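Local coordinates for geranyltranstransferase (Staphylococcus aureus, PDB 1RTR), which catalyses the joining of isopentenyl diphosphate to geranyl diphosphate, giving farnesyl diphosphate, the C15 precursor of longer isoprenoids, at residues 163-166 and 167-171; 212-215 and 216-220; 250-253 and 254-257. All blocks are in the same frame, centred on the assembly; numbering follows the deposited sequence.

Contact 1: residues 163-166 and 167-171; sequences QPID and LETLE
A single water oxygen is gripped by both Asp166 and Thr169: it accepts from Asp166 N at 2.9 Å and lies 2.9 Å from Thr169 OG1. Asp166 is the N-cap of helix 167-177, and its carboxylate makes the capping bond, with OD1 accepting from Thr169 N at 3.1 Å, the donor lying nearly along the C-O axis. CG sits between the backbone N and the carbonyl carbon (chi1 63°), which swings OD1 over the first turn toward that amide. In a capping box the third helical residue would answer by bonding the N-cap amide directly; here the water relays that return link. The main chain adds the first regular helical bond, Leu170 N to Asp166 O at 3.1 Å and almost straight. On the solvent side, the Glu168 side chain lies against the cap, its CG 3.4 Å from Asp166 OD1, while the two carboxylate planes are turned 70° apart. Across the helix start, Ile165 and Leu170 form a hydrophobic staple, and Leu170 goes on to pack against Tyr245 and Leu248 of helix 245-270. Ile165 reaches it with its terminal methyl, CD1 standing 4.1 Å from Leu170 CD2 and 3.9 Å from Thr169 CG2.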
# COMPACT_ATOMS: atom_id res chain seq x y z
N GLN A 163 -7.09 18.13 21.92
CA GLN A 163 -6.82 19.56 21.75
C GLN A 163 -8.09 20.22 21.22
O GLN A 163 -8.90 19.55 20.56
CB GLN A 163 -5.67 19.82 20.76
CG GLN A 163 -4.39 19.05 21.04
CD GLN A 163 -3.61 19.60 22.22
OE1 GLN A 163 -2.60 20.29 22.03
NE2 GLN A 163 -4.08 19.31 23.43
N PRO A 164 -8.28 21.50 21.51
CA PRO A 164 -9.41 22.25 20.96
C PRO A 164 -9.01 22.90 19.64
O PRO A 164 -8.50 24.02 19.62
CB PRO A 164 -9.71 23.30 22.05
CG PRO A 164 -8.51 23.25 23.00
CD PRO A 164 -7.46 22.35 22.39
N ILE A 165 -9.24 22.18 18.55
CA ILE A 165 -8.87 22.65 17.22
C ILE A 165 -10.04 23.44 16.64
O ILE A 165 -11.18 23.20 17.01
CB ILE A 165 -8.49 21.45 16.33
CG1 ILE A 165 -9.54 20.33 16.44
CG2 ILE A 165 -7.12 20.91 16.73
CD1 ILE A 165 -9.64 19.45 15.21
N ASP A 166 -9.74 24.36 15.73
CA ASP A 166 -10.78 25.13 15.03
C ASP A 166 -11.47 24.34 13.89
O ASP A 166 -11.12 23.20 13.60
CB ASP A 166 -10.23 26.48 14.55
CG ASP A 166 -9.10 26.35 13.54
OD1 ASP A 166 -9.12 25.42 12.71
OD2 ASP A 166 -8.16 27.17 13.47
N LEU A 167 -12.45 24.97 13.26
CA LEU A 167 -13.29 24.30 12.27
C LEU A 167 -12.58 24.00 10.94
O LEU A 167 -12.93 23.02 10.27
CB LEU A 167 -14.59 25.09 12.02
CG LEU A 167 -15.67 24.43 11.17
CD1 LEU A 167 -16.25 23.21 11.87
CD2 LEU A 167 -16.76 25.42 10.81
N GLU A 168 -11.61 24.82 10.54
CA GLU A 168 -10.87 24.51 9.31
C GLU A 168 -10.02 23.25 9.48
O GLU A 168 -9.90 22.46 8.56
CB GLU A 168 -10.03 25.68 8.77
CG GLU A 168 -9.89 26.86 9.70
CD GLU A 168 -9.64 28.16 8.95
OE1 GLU A 168 -8.45 28.45 8.65
OE2 GLU A 168 -10.63 28.89 8.67
N THR A 169 -9.45 23.07 10.68
CA THR A 169 -8.70 21.88 11.03
C THR A 169 -9.60 20.63 11.06
O THR A 169 -9.27 19.62 10.42
CB THR A 169 -7.98 22.08 12.40
OG1 THR A 169 -7.08 23.19 12.30
CG2 THR A 169 -7.05 20.89 12.74
N LEU A 170 -10.70 20.72 11.79
CA LEU A 170 -11.72 19.66 11.85
C LEU A 170 -12.17 19.21 10.45
O LEU A 170 -12.31 18.01 10.19
CB LEU A 170 -12.93 20.14 12.64
CG LEU A 170 -13.73 19.18 13.53
CD1 LEU A 170 -15.11 19.01 12.96
CD2 LEU A 170 -13.06 17.82 13.75
N GLU A 171 -12.40 20.17 9.57
CA GLU A 171 -12.85 19.86 8.22
C GLU A 171 -11.73 19.26 7.37
O GLU A 171 -11.99 18.35 6.58
CB GLU A 171 -13.43 21.09 7.55
CG GLU A 171 -14.82 21.43 8.05
CD GLU A 171 -15.30 22.75 7.49
OE1 GLU A 171 -14.49 23.71 7.43
OE2 GLU A 171 -16.48 22.82 7.10
O HOH W 1 -6.96 24.34 14.93

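Contact 2: residues 212-215 and 216-220; sequences MMFQ and IKDDL
Two turns in the middle of the long helix 197-227 bring 212-215 against 216-220, joined by successive i to i+4 backbone bonds. Lys217 N donates to Met213 O at 3.0 Å and Asp219 N to Gln215 O at 3.0 Å, whereas the bond between them, Asp218 N to Phe214 O at 3.5 Å, is weak. Ile216 lies along the preceding turn: with CG1 beside its own backbone N (chi1 -60°), the branch runs back over the carbonyl of Met212, CG1 being 3.3 Å and CD1 3.4 Å from Met212 O. Both residues face helix 245-270, where they meet Tyr245 and His261. Asp218 and Asp219 begin the second aspartate-rich DDxxD motif of the polyprenyl synthetase family, which in relatives helps bind the magnesium that holds the allylic diphosphate, together with the first such motif. Their carboxylates sit differently. Asp219 OD1 accepts from Tyr245 N at the start of the next helix, which ties down that side chain, while Asp218 OD2 comes within 4.4 Å of Phe214 CE2, obliquely to the ring. Lys217 departs from this group: its CG is anti to the backbone N (chi1 180°), and the bent chain lets NZ hydrogen-bond to Ser290 O, close to the last modelled residue.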
# COMPACT_ATOMS: atom_id res chain seq x y z
N MET A 212 -18.60 15.24 3.44
CA MET A 212 -18.74 16.09 4.62
C MET A 212 -20.04 15.79 5.39
O MET A 212 -20.05 15.84 6.62
CB MET A 212 -18.62 17.58 4.25
CG MET A 212 -17.27 17.96 3.56
SD MET A 212 -15.69 17.42 4.39
CE MET A 212 -15.86 18.19 5.95
N MET A 213 -21.11 15.43 4.68
CA MET A 213 -22.36 15.01 5.35
C MET A 213 -22.11 13.93 6.38
O MET A 213 -22.62 14.01 7.51
CB MET A 213 -23.41 14.50 4.34
CG MET A 213 -23.93 15.56 3.37
SD MET A 213 -25.18 14.89 2.28
CE MET A 213 -26.38 14.43 3.51
N PHE A 214 -21.31 12.95 6.00
CA PHE A 214 -21.06 11.72 6.76
C PHE A 214 -20.79 11.95 8.25
O PHE A 214 -21.47 11.38 9.11
CB PHE A 214 -19.88 10.98 6.10
CG PHE A 214 -19.72 9.55 6.52
CD1 PHE A 214 -19.74 8.53 5.57
CD2 PHE A 214 -19.50 9.21 7.87
CE1 PHE A 214 -19.57 7.19 5.95
CE2 PHE A 214 -19.34 7.88 8.27
CZ PHE A 214 -19.37 6.86 7.31
N GLN A 215 -19.80 12.78 8.55
CA GLN A 215 -19.32 12.93 9.92
C GLN A 215 -20.19 13.88 10.72
O GLN A 215 -20.34 13.71 11.94
CB GLN A 215 -17.86 13.39 9.92
CG GLN A 215 -16.86 12.28 9.54
CD GLN A 215 -16.92 11.06 10.47
OE1 GLN A 215 -17.08 11.21 11.69
NE2 GLN A 215 -16.81 9.87 9.89
N ILE A 216 -20.77 14.88 10.04
CA ILE A 216 -21.71 15.79 10.67
C ILE A 216 -22.89 15.00 11.22
O ILE A 216 -23.21 15.13 12.41
CB ILE A 216 -22.20 16.87 9.69
CG1 ILE A 216 -21.02 17.70 9.18
CG2 ILE A 216 -23.21 17.78 10.39
CD1 ILE A 216 -21.36 18.64 8.04
N LYS A 217 -23.51 14.17 10.38
CA LYS A 217 -24.66 13.36 10.79
C LYS A 217 -24.34 12.60 12.07
O LYS A 217 -25.10 12.63 13.04
CB LYS A 217 -25.08 12.40 9.67
CG LYS A 217 -26.27 11.47 9.97
CD LYS A 217 -25.92 10.00 9.67
CE LYS A 217 -26.93 9.31 8.75
NZ LYS A 217 -27.66 8.17 9.41
N ASP A 218 -23.17 11.95 12.07
CA ASP A 218 -22.69 11.15 13.19
C ASP A 218 -22.48 11.92 14.48
O ASP A 218 -22.80 11.41 15.56
CB ASP A 218 -21.40 10.45 12.79
CG ASP A 218 -21.59 8.99 12.52
OD1 ASP A 218 -21.11 8.19 13.36
OD2 ASP A 218 -22.22 8.56 11.52
N ASP A 219 -21.91 13.12 14.38
CA ASP A 219 -21.77 14.01 15.53
C ASP A 219 -23.15 14.37 16.10
O ASP A 219 -23.35 14.29 17.30
CB ASP A 219 -20.99 15.28 15.16
CG ASP A 219 -19.49 15.05 15.13
OD1 ASP A 219 -18.82 15.76 14.36
OD2 ASP A 219 -18.90 14.18 15.82
N LEU A 220 -24.08 14.73 15.22
CA LEU A 220 -25.45 15.03 15.61
C LEU A 220 -26.12 13.86 16.33
O LEU A 220 -26.65 14.03 17.43
CB LEU A 220 -26.29 15.50 14.42
CG LEU A 220 -26.10 16.97 14.02
CD1 LEU A 220 -26.59 17.23 12.61
CD2 LEU A 220 -26.75 17.91 15.03

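Contact 3: residues 250-253 and 254-257; sequences GKDG and AEDK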
# COMPACT_ATOMS: atom_id res chain seq x y z
N GLY A 250 -22.32 24.20 18.06
CA GLY A 250 -23.54 23.89 18.76
C GLY A 250 -24.40 23.03 17.86
O GLY A 250 -24.12 22.87 16.66
N LYS A 251 -25.47 22.49 18.44
CA LYS A 251 -26.39 21.61 17.75
C LYS A 251 -26.99 22.20 16.48
O LYS A 251 -27.01 21.54 15.44
CB LYS A 251 -27.49 21.21 18.72
CG LYS A 251 -27.99 19.81 18.54
CD LYS A 251 -29.39 19.69 19.08
CE LYS A 251 -30.42 20.15 18.07
NZ LYS A 251 -31.65 20.64 18.75
N ASP A 252 -27.47 23.43 16.53
CA ASP A 252 -28.15 24.02 15.37
C ASP A 252 -27.19 24.42 14.28
O ASP A 252 -27.55 24.38 13.10
CB ASP A 252 -29.02 25.22 15.76
CG ASP A 252 -30.13 24.83 16.70
OD1 ASP A 252 -30.92 23.92 16.35
OD2 ASP A 252 -30.29 25.37 17.82
N GLY A 253 -25.98 24.80 14.67
CA GLY A 253 -24.93 25.09 13.71
C GLY A 253 -24.56 23.86 12.90
O GLY A 253 -24.42 23.95 11.68
N ALA A 254 -24.42 22.73 13.58
CA ALA A 254 -24.16 21.44 12.94
C ALA A 254 -25.27 21.03 11.97
O ALA A 254 -24.99 20.71 10.80
CB ALA A 254 -23.93 20.37 13.98
N GLU A 255 -26.52 21.06 12.42
CA GLU A 255 -27.66 20.80 11.53
C GLU A 255 -27.65 21.71 10.31
O GLU A 255 -27.98 21.28 9.20
CB GLU A 255 -28.98 20.96 12.28
CG GLU A 255 -29.40 19.75 13.10
CD GLU A 255 -30.55 20.06 14.05
OE1 GLU A 255 -31.16 21.16 13.97
OE2 GLU A 255 -30.86 19.19 14.90
N ASP A 256 -27.29 22.98 10.50
CA ASP A 256 -27.22 23.93 9.39
C ASP A 256 -26.15 23.49 8.40
O ASP A 256 -26.34 23.57 7.19
CB ASP A 256 -26.92 25.34 9.90
CG ASP A 256 -28.18 26.10 10.31
OD1 ASP A 256 -29.21 25.45 10.64
OD2 ASP A 256 -28.22 27.36 10.36
N LYS A 257 -25.02 23.04 8.95
CA LYS A 257 -23.88 22.58 8.17
C LYS A 257 -24.26 21.36 7.34
O LYS A 257 -24.03 21.33 6.12
CB LYS A 257 -22.70 22.25 9.10
CG LYS A 257 -21.36 22.56 8.50
CD LYS A 257 -21.31 24.00 8.04
CE LYS A 257 -20.04 24.70 8.47
NZ LYS A 257 -20.10 26.10 7.96
O HOH W 2 -32.98 19.90 16.46
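Lys251 and Glu255, one turn apart, share a water: Lys251 NZ donates to it and it donates to Glu255 OE2, each at 2.7 Å. The side chains run side by side in the same direction, and the CE methylene of Lys251, 3.3 Å from Glu255 OE2, touches the carboxylate; NZ stays 4.2 Å from OE2, too far for a direct ion pair. OE2 has a further partner in Tyr224 OH of helix 197-227. These residues belong to helix 245-270, which kinks near its start, where the amides of Lys251 and Asp252 find no carbonyl in the preceding turn. From there regular i to i+4 bonding takes over: the carbonyls of Gly250, Lys251, Asp252 and Gly253 accept from the amides of Ala254, Glu255, Asp256 and Lys257, Lys257 N lying 2.9 Å from Gly253 O. Glu255 O also receives Thr259 OG1 as a partner. Asp252 OD1 approaches Glu255 OE1 to 3.7 Å with the carboxylate planes 68° apart, a like-charged pair that the nearby lysine may partly offset. Asp256 OD1, its CG beside the backbone N (chi1 -86°), comes 3.2 Å from Asp252 O; both are acceptors, so this is no hydrogen bond, and Asp252 O is already taken by Asp256 N.

The three contacts come in series along the chain, none enclosing or crossing another, and each is local, so none closes a long loop. Contact 1 turns the loop after helix 150-159 into helix 167-177; contact 2 lies within helix 197-227, and contact 3 near the start of helix 245-270, the next helix of the chain. In space they converge on one side of the molecule. Contacts 2 and 3 are the closer pair, their centres about 10 Å apart, with Leu220 and Ile216 packed on the turn around Ala254. Contact 1 sits about 15 Å between centres from either, touching Met212 through Glu171 and Lys257 through Leu167, which joins the three helices.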